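Nucleosome assembly protein 1, putative (PDB 3FS3) probably binds histones and acts as a chaperone in chromatin assembly. Local coordinates at residues 282-285 with 286-290; 114-117 with 118-122; 81-84 with 85-89. One frame throughout, in Å; residues are numbered along the deposited sequence.

The three contacts are all local, each linking successive turns of a single helix and closing no long loop. Followed from the N terminus, interaction 3 comes first, on the long helix 49-99, then interaction 2 on the short helix 114-120, and finally interaction 1 near the end of helix 260-289. They run in series, without nesting or crossing. Interactions 1 and 2 touch, their centres about 8 Å apart, with Asn-121 ND2 probably hydrogen-bonded to Tyr-288 O. Interaction 3 stands clear of both, its nearest atoms about 7 Å from interaction 1, yet interactions 1 and 3 both face the second subunit.

Interaction 1: 282-285 with 286-290; sequences IPYA and VDYYL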
loop_
_atom_site.group_PDB
_atom_site.type_symbol
_atom_site.label_atom_id
_atom_site.label_comp_id
_atom_site.label_asym_id
_atom_site.label_seq_id
_atom_site.Cartn_x
_atom_site.Cartn_y
_atom_site.Cartn_z
ATOM N N ILE A 282 13.998 9.303 5.944
ATOM C CA ILE A 282 15.279 8.675 5.647
ATOM C C ILE A 282 15.674 8.705 4.157
ATOM O O ILE A 282 16.803 9.051 3.818
ATOM C CB ILE A 282 15.283 7.222 6.191
ATOM C CG1 ILE A 282 15.239 7.260 7.725
ATOM C CG2 ILE A 282 16.487 6.463 5.695
ATOM C CD1 ILE A 282 15.160 5.906 8.387
ATOM N N PRO A 283 14.751 8.366 3.248
ATOM C CA PRO A 283 15.136 8.393 1.826
ATOM C C PRO A 283 15.334 9.792 1.214
ATOM O O PRO A 283 16.131 9.961 0.277
ATOM C CB PRO A 283 13.990 7.643 1.140
ATOM C CG PRO A 283 13.427 6.752 2.237
ATOM C CD PRO A 283 13.458 7.678 3.432
ATOM N N TYR A 284 14.625 10.788 1.756
ATOM C CA TYR A 284 14.659 12.156 1.237
ATOM C C TYR A 284 14.960 13.236 2.280
ATOM O O TYR A 284 14.518 14.373 2.137
ATOM C CB TYR A 284 13.298 12.479 0.608
ATOM C CG TYR A 284 12.673 11.338 -0.172
ATOM C CD1 TYR A 284 13.351 10.733 -1.227
ATOM C CD2 TYR A 284 11.400 10.869 0.145
ATOM C CE1 TYR A 284 12.782 9.693 -1.951
ATOM C CE2 TYR A 284 10.817 9.829 -0.571
ATOM C CZ TYR A 284 11.514 9.246 -1.619
ATOM O OH TYR A 284 10.941 8.225 -2.338
ATOM N N ALA A 285 15.722 12.891 3.311
ATOM C CA ALA A 285 16.031 13.823 4.393
ATOM C C ALA A 285 16.332 15.266 4.032
ATOM O O ALA A 285 15.612 16.179 4.457
ATOM C CB ALA A 285 17.167 13.282 5.234
ATOM N N VAL A 286 17.393 15.481 3.259
ATOM C CA VAL A 286 17.783 16.841 2.924
ATOM C C VAL A 286 16.693 17.644 2.232
ATOM O O VAL A 286 16.597 18.848 2.442
ATOM C CB VAL A 286 19.081 16.879 2.065
ATOM C CG1 VAL A 286 18.810 16.385 0.637
ATOM C CG2 VAL A 286 19.643 18.295 2.061
ATOM N N ASP A 287 15.868 16.986 1.419
ATOM C CA ASP A 287 14.792 17.685 0.723
ATOM C C ASP A 287 13.719 18.145 1.698
ATOM O O ASP A 287 13.032 19.146 1.456
ATOM C CB ASP A 287 14.196 16.807 -0.374
ATOM C CG ASP A 287 15.067 16.768 -1.612
ATOM O OD1 ASP A 287 15.982 17.612 -1.718
ATOM O OD2 ASP A 287 14.835 15.911 -2.485
ATOM N N TYR A 288 13.560 17.413 2.795
ATOM C CA TYR A 288 12.611 17.832 3.814
ATOM C C TYR A 288 13.270 19.002 4.539
ATOM O O TYR A 288 12.640 20.030 4.771
ATOM C CB TYR A 288 12.308 16.688 4.785
ATOM C CG TYR A 288 11.157 15.840 4.311
ATOM C CD1 TYR A 288 9.846 16.334 4.333
ATOM C CD2 TYR A 288 11.374 14.569 3.789
ATOM C CE1 TYR A 288 8.781 15.577 3.842
ATOM C CE2 TYR A 288 10.318 13.801 3.293
ATOM C CZ TYR A 288 9.028 14.311 3.323
ATOM O OH TYR A 288 7.998 13.553 2.824
ATOM N N TYR A 289 14.551 18.852 4.877
ATOM C CA TYR A 289 15.274 19.924 5.548
ATOM C C TYR A 289 15.050 21.220 4.766
ATOM O O TYR A 289 14.651 22.230 5.340
ATOM C CB TYR A 289 16.766 19.604 5.602
ATOM C CG TYR A 289 17.627 20.765 6.034
ATOM C CD1 TYR A 289 17.924 20.985 7.379
ATOM C CD2 TYR A 289 18.148 21.652 5.092
ATOM C CE1 TYR A 289 18.726 22.066 7.774
ATOM C CE2 TYR A 289 18.944 22.728 5.472
ATOM C CZ TYR A 289 19.233 22.930 6.811
ATOM O OH TYR A 289 20.045 23.989 7.171
ATOM N N LEU A 290 15.295 21.177 3.456
ATOM C CA LEU A 290 15.119 22.340 2.582
ATOM C C LEU A 290 13.649 22.698 2.399
ATOM O O LEU A 290 13.328 23.766 1.890
ATOM C CB LEU A 290 15.735 22.080 1.195
ATOM C CG LEU A 290 17.260 22.018 1.067
ATOM C CD1 LEU A 290 17.645 21.657 -0.353
ATOM C CD2 LEU A 290 17.856 23.367 1.454
#
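Tyr-284 and Ala-285 meet Asp-287, Tyr-288 and Tyr-289 in an irregular helical turn near the C-terminal end of helix 260-289, a helix of the nucleosome assembly protein fold. Tyr-284 itself departs from helical geometry (phi -128°), and the regular i to i+4 bonding is interrupted at Val-286 and Asp-287.

The backbone bonds are correspondingly uneven. Tyr-284 O takes the N-H of Tyr-288 at 3.3 Å in the usual i to i+4 manner, and a weak i to i+3 bond from Asp-287 N at 3.0 Å. Ala-285 O is gripped more firmly: Tyr-289 N reaches it at 2.9 Å with an almost straight N-H...O angle of 168°, while Tyr-288 N adds a weak bond. The amide of Tyr-288 is therefore shared between two successive carbonyls, its bond to Ala-285 O being the weak one.

The apolar contact is slight. CE2 of Tyr-288 approaches the edge of the Tyr-284 ring, near its plane, and lies 4.2 Å from Tyr-284 CB. Pro-283 CB covers one face of the same Tyr-284 ring, over its centre.

The polar ends look outward to the dimer partner. Tyr-284 OH bonds Glu-69 of the second subunit, and Asp-287 OD2 bonds Tyr-66 of that subunit, so this turn belongs to the subunit interface. On the intramolecular side the Tyr-289 ring meets that of Phe-114, their planes about 25° apart. Within the turn, Tyr-288 CD2 rests 3.6 Å from Tyr-284 O, the very oxygen that its own amide N-H bonds.

Interaction 2: 114-117 with 118-122; sequences FWLR and ALRNN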
loop_
_atom_site.group_PDB
_atom_site.type_symbol
_atom_site.label_atom_id
_atom_site.label_comp_id
_atom_site.label_asym_id
_atom_site.label_seq_id
_atom_site.Cartn_x
_atom_site.Cartn_y
_atom_site.Cartn_z
ATOM N N PHE A 114 19.814 19.650 11.566
ATOM C CA PHE A 114 19.412 18.964 10.345
ATOM C C PHE A 114 18.186 18.069 10.446
ATOM O O PHE A 114 17.233 18.240 9.697
ATOM C CB PHE A 114 20.554 18.113 9.785
ATOM C CG PHE A 114 20.168 17.352 8.544
ATOM C CD1 PHE A 114 20.055 18.008 7.317
ATOM C CD2 PHE A 114 19.861 16.000 8.616
ATOM C CE1 PHE A 114 19.637 17.323 6.176
ATOM C CE2 PHE A 114 19.444 15.301 7.487
ATOM C CZ PHE A 114 19.331 15.969 6.253
ATOM N N TRP A 115 18.215 17.095 11.348
ATOM C CA TRP A 115 17.090 16.174 11.467
ATOM C C TRP A 115 15.839 16.824 12.054
ATOM O O TRP A 115 14.724 16.539 11.609
ATOM C CB TRP A 115 17.484 14.934 12.282
ATOM C CG TRP A 115 18.559 14.136 11.634
ATOM C CD1 TRP A 115 19.882 14.113 11.977
ATOM C CD2 TRP A 115 18.426 13.280 10.491
ATOM N NE1 TRP A 115 20.579 13.299 11.116
ATOM C CE2 TRP A 115 19.713 12.778 10.194
ATOM C CE3 TRP A 115 17.344 12.891 9.689
ATOM C CZ2 TRP A 115 19.950 11.901 9.130
ATOM C CZ3 TRP A 115 17.576 12.020 8.633
ATOM C CH2 TRP A 115 18.875 11.533 8.362
ATOM N N LEU A 116 16.011 17.695 13.043
ATOM C CA LEU A 116 14.853 18.359 13.620
ATOM C C LEU A 116 14.093 19.076 12.520
ATOM O O LEU A 116 12.872 18.946 12.423
ATOM C CB LEU A 116 15.253 19.377 14.683
ATOM C CG LEU A 116 14.084 20.290 15.100
ATOM C CD1 LEU A 116 12.916 19.437 15.599
ATOM C CD2 LEU A 116 14.532 21.269 16.185
ATOM N N ARG A 117 14.811 19.821 11.685
ATOM C CA ARG A 117 14.159 20.566 10.617
ATOM C C ARG A 117 13.558 19.670 9.551
ATOM O O ARG A 117 12.473 19.948 9.049
ATOM C CB ARG A 117 15.126 21.577 10.008
ATOM C CG ARG A 117 15.418 22.710 10.972
ATOM C CD ARG A 117 16.303 23.791 10.387
ATOM N NE ARG A 117 16.688 24.755 11.417
ATOM C CZ ARG A 117 17.644 25.668 11.277
ATOM N NH1 ARG A 117 18.328 25.752 10.140
ATOM N NH2 ARG A 117 17.925 26.493 12.278
ATOM N N ALA A 118 14.245 18.587 9.208
ATOM C CA ALA A 118 13.702 17.667 8.221
ATOM C C ALA A 118 12.391 17.109 8.784
ATOM O O ALA A 118 11.370 17.092 8.097
ATOM C CB ALA A 118 14.694 16.528 7.946
ATOM N N LEU A 119 12.423 16.660 10.039
ATOM C CA LEU A 119 11.227 16.116 10.689
ATOM C C LEU A 119 10.109 17.163 10.778
ATOM O O LEU A 119 8.941 16.855 10.536
ATOM C CB LEU A 119 11.563 15.617 12.097
ATOM C CG LEU A 119 12.489 14.408 12.242
ATOM C CD1 LEU A 119 12.903 14.250 13.695
ATOM C CD2 LEU A 119 11.785 13.157 11.748
ATOM N N ARG A 120 10.472 18.393 11.122
ATOM C CA ARG A 120 9.502 19.482 11.231
ATOM C C ARG A 120 8.795 19.742 9.907
ATOM O O ARG A 120 7.585 19.958 9.883
ATOM C CB ARG A 120 10.187 20.779 11.686
ATOM C CG ARG A 120 10.197 21.006 13.190
ATOM C CD ARG A 120 8.778 21.117 13.721
ATOM N NE ARG A 120 8.736 21.566 15.111
ATOM C CZ ARG A 120 7.670 21.437 15.896
ATOM N NH1 ARG A 120 6.572 20.870 15.418
ATOM N NH2 ARG A 120 7.705 21.865 17.154
ATOM N N ASN A 121 9.553 19.712 8.813
ATOM C CA ASN A 121 9.004 19.955 7.486
ATOM C C ASN A 121 8.145 18.833 6.907
ATOM O O ASN A 121 7.732 18.899 5.749
ATOM C CB ASN A 121 10.126 20.310 6.502
ATOM C CG ASN A 121 10.770 21.655 6.816
ATOM O OD1 ASN A 121 10.100 22.572 7.281
ATOM N ND2 ASN A 121 12.067 21.777 6.553
ATOM N N ASN A 122 7.888 17.795 7.694
ATOM C CA ASN A 122 7.029 16.702 7.236
ATOM C C ASN A 122 5.760 16.765 8.079
ATOM O O ASN A 122 5.810 16.596 9.297
ATOM C CB ASN A 122 7.721 15.346 7.405
ATOM C CG ASN A 122 6.771 14.177 7.206
ATOM O OD1 ASN A 122 5.878 13.946 8.021
ATOM N ND2 ASN A 122 6.956 13.435 6.120
#
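Leu-116 lies alongside the aliphatic base of Arg-120, one turn further on, with CD1 packed 4.0 Å from Arg-120 CG and both side chains pointing the same way. The leucine swings its CG opposite the backbone N (chi1 168°), which brings this methyl forward along the helix; Arg-120 bends at chi2 and carries its guanidinium group off to a salt bridge with Glu-134, while Arg-117, extended from CG to NE, turns back to one with Glu-113. A charged end and an apolar stem are thus put to separate uses in Arg-120.

Leu-119 packs on the backbone instead. Its CG sits 3.2 Å from Trp-115 O, the same oxygen that receives Leu-119 N at 2.8 Å in a nearly straight bond (171°). The remaining backbone bonds run regularly from the N-H of residue i+4 to the carbonyl of residue i, beginning with Phe-114 O, which takes Ala-118 N, and ending with Arg-117 O, which takes Asn-121 N.

Among the aromatic residues, Phe-114 places CD2 over the centre of one face of the Trp-115 ring, 3.5 Å above its plane. Just past the helix, Asn-122 serves as N-cap of helix 123-126, its OD1 bonding Val-125 N. Trp-115 makes the short helix a junction: its indole touches Leu-140 and Ile-143 of strand 140-147, Arg-94 and Leu-98 of helix 49-99, and Ala-285 of helix 260-289.

Interaction 3: 81-84 with 85-89; sequences QKYH and DLYGP
Tyr-83 O accepts the backbone N-H of Tyr-87 at 2.8 Å, and the Tyr-87 ring lies with one face against the same oxygen. The oxygen stands 3.0 Å above the ring plane, offset toward the rim and nearest CD2. The aromatic group thus folds back along its own helix and covers the carbonyl that its amide bonds. Further out, Tyr-87 CZ packs 4.0 Å from Tyr-83 CB.

On the next flank Leu-86 forms a CH-pi contact with the Tyr-83 ring. Its CD1 is 4.2 Å from the ring centroid, 24° off the normal, over one face. The same methyl meets Lys-82 CE at 4.1 Å, so a lysine stem and a tyrosine face share one leucine branch. The lysine chain is extended beyond CG, and its NZ makes a salt bridge with Glu-75 of the second subunit; the hydroxyl of Tyr-83 bonds the same carboxylate oxygen.

Backbone bonding is otherwise that of an ordinary helix, with Asp-85 N on Gln-81 O at 3.0 Å, until Pro-89, which has no N-H to offer and marks a kink. The whole contact sits on the long helix 49-99, by which NAP-family proteins dimerise. Tyr-83 meets Phe-72 of the second subunit edge-to-face, Tyr-87 lies against Tyr-65 of that subunit, and His-84 meets Tyr-147 of strand 140-147 edge-to-face within its own chain.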
loop_
_atom_site.group_PDB
_atom_site.type_symbol
_atom_site.label_atom_id
_atom_site.label_comp_id
_atom_site.label_asym_id
_atom_site.label_seq_id
_atom_site.Cartn_x
_atom_site.Cartn_y
_atom_site.Cartn_z
ATOM N N GLN A 81 15.945 -5.878 -1.523
ATOM C CA GLN A 81 17.183 -6.078 -0.776
ATOM C C GLN A 81 18.330 -5.404 -1.511
ATOM O O GLN A 81 19.086 -4.632 -0.927
ATOM C CB GLN A 81 17.497 -7.568 -0.615
ATOM C CG GLN A 81 16.485 -8.336 0.219
ATOM C CD GLN A 81 16.246 -7.699 1.570
ATOM O OE1 GLN A 81 15.752 -6.573 1.657
ATOM N NE2 GLN A 81 16.599 -8.413 2.637
ATOM N N LYS A 82 18.449 -5.699 -2.800
ATOM C CA LYS A 82 19.496 -5.125 -3.627
ATOM C C LYS A 82 19.588 -3.608 -3.458
ATOM O O LYS A 82 20.651 -3.073 -3.141
ATOM C CB LYS A 82 19.239 -5.463 -5.096
ATOM C CG LYS A 82 20.103 -4.693 -6.072
ATOM C CD LYS A 82 19.641 -4.931 -7.498
ATOM C CE LYS A 82 20.269 -3.940 -8.465
ATOM N NZ LYS A 82 19.775 -4.162 -9.855
ATOM N N TYR A 83 18.478 -2.911 -3.669
ATOM C CA TYR A 83 18.501 -1.463 -3.541
ATOM C C TYR A 83 18.698 -1.010 -2.104
ATOM O O TYR A 83 19.280 0.046 -1.860
ATOM C CB TYR A 83 17.246 -0.858 -4.177
ATOM C CG TYR A 83 17.371 -0.837 -5.686
ATOM C CD1 TYR A 83 17.946 0.251 -6.341
ATOM C CD2 TYR A 83 17.031 -1.959 -6.447
ATOM C CE1 TYR A 83 18.191 0.221 -7.711
ATOM C CE2 TYR A 83 17.271 -2.001 -7.817
ATOM C CZ TYR A 83 17.854 -0.909 -8.442
ATOM O OH TYR A 83 18.122 -0.954 -9.792
ATOM N N HIS A 84 18.229 -1.803 -1.148
ATOM C CA HIS A 84 18.444 -1.440 0.241
ATOM C C HIS A 84 19.955 -1.313 0.445
ATOM O O HIS A 84 20.420 -0.384 1.100
ATOM C CB HIS A 84 17.909 -2.503 1.193
ATOM C CG HIS A 84 18.218 -2.216 2.629
ATOM N ND1 HIS A 84 17.713 -1.116 3.293
ATOM C CD2 HIS A 84 19.012 -2.859 3.518
ATOM C CE1 HIS A 84 18.183 -1.096 4.527
ATOM N NE2 HIS A 84 18.973 -2.141 4.689
ATOM N N ASP A 85 20.708 -2.251 -0.131
ATOM C CA ASP A 85 22.165 -2.252 -0.029
ATOM C C ASP A 85 22.814 -1.156 -0.863
ATOM O O ASP A 85 23.907 -0.693 -0.546
ATOM C CB ASP A 85 22.739 -3.614 -0.431
ATOM C CG ASP A 85 22.510 -4.676 0.634
ATOM O OD1 ASP A 85 22.873 -4.435 1.809
ATOM O OD2 ASP A 85 21.971 -5.753 0.302
ATOM N N LEU A 86 22.149 -0.741 -1.936
ATOM C CA LEU A 86 22.682 0.335 -2.759
ATOM C C LEU A 86 22.464 1.675 -2.047
ATOM O O LEU A 86 23.272 2.586 -2.181
ATOM C CB LEU A 86 22.015 0.338 -4.143
ATOM C CG LEU A 86 22.444 -0.838 -5.034
ATOM C CD1 LEU A 86 21.742 -0.769 -6.369
ATOM C CD2 LEU A 86 23.957 -0.815 -5.233
ATOM N N TYR A 87 21.384 1.798 -1.279
ATOM C CA TYR A 87 21.124 3.052 -0.556
ATOM C C TYR A 87 22.055 3.229 0.646
ATOM O O TYR A 87 22.442 4.354 0.990
ATOM C CB TYR A 87 19.672 3.125 -0.057
ATOM C CG TYR A 87 18.605 3.050 -1.132
ATOM C CD1 TYR A 87 18.775 3.679 -2.369
ATOM C CD2 TYR A 87 17.420 2.360 -0.906
ATOM C CE1 TYR A 87 17.782 3.616 -3.357
ATOM C CE2 TYR A 87 16.417 2.293 -1.886
ATOM C CZ TYR A 87 16.608 2.919 -3.107
ATOM O OH TYR A 87 15.637 2.830 -4.079
ATOM N N GLY A 88 22.397 2.111 1.284
ATOM C CA GLY A 88 23.263 2.125 2.453
ATOM C C GLY A 88 24.445 3.080 2.411
ATOM O O GLY A 88 24.566 3.942 3.281
ATOM N N PRO A 89 25.345 2.950 1.422
ATOM C CA PRO A 89 26.513 3.833 1.316
ATOM C C PRO A 89 26.113 5.301 1.164
ATOM O O PRO A 89 26.828 6.204 1.591
ATOM C CB PRO A 89 27.232 3.314 0.073
ATOM C CG PRO A 89 26.866 1.846 0.064
ATOM C CD PRO A 89 25.401 1.879 0.411
#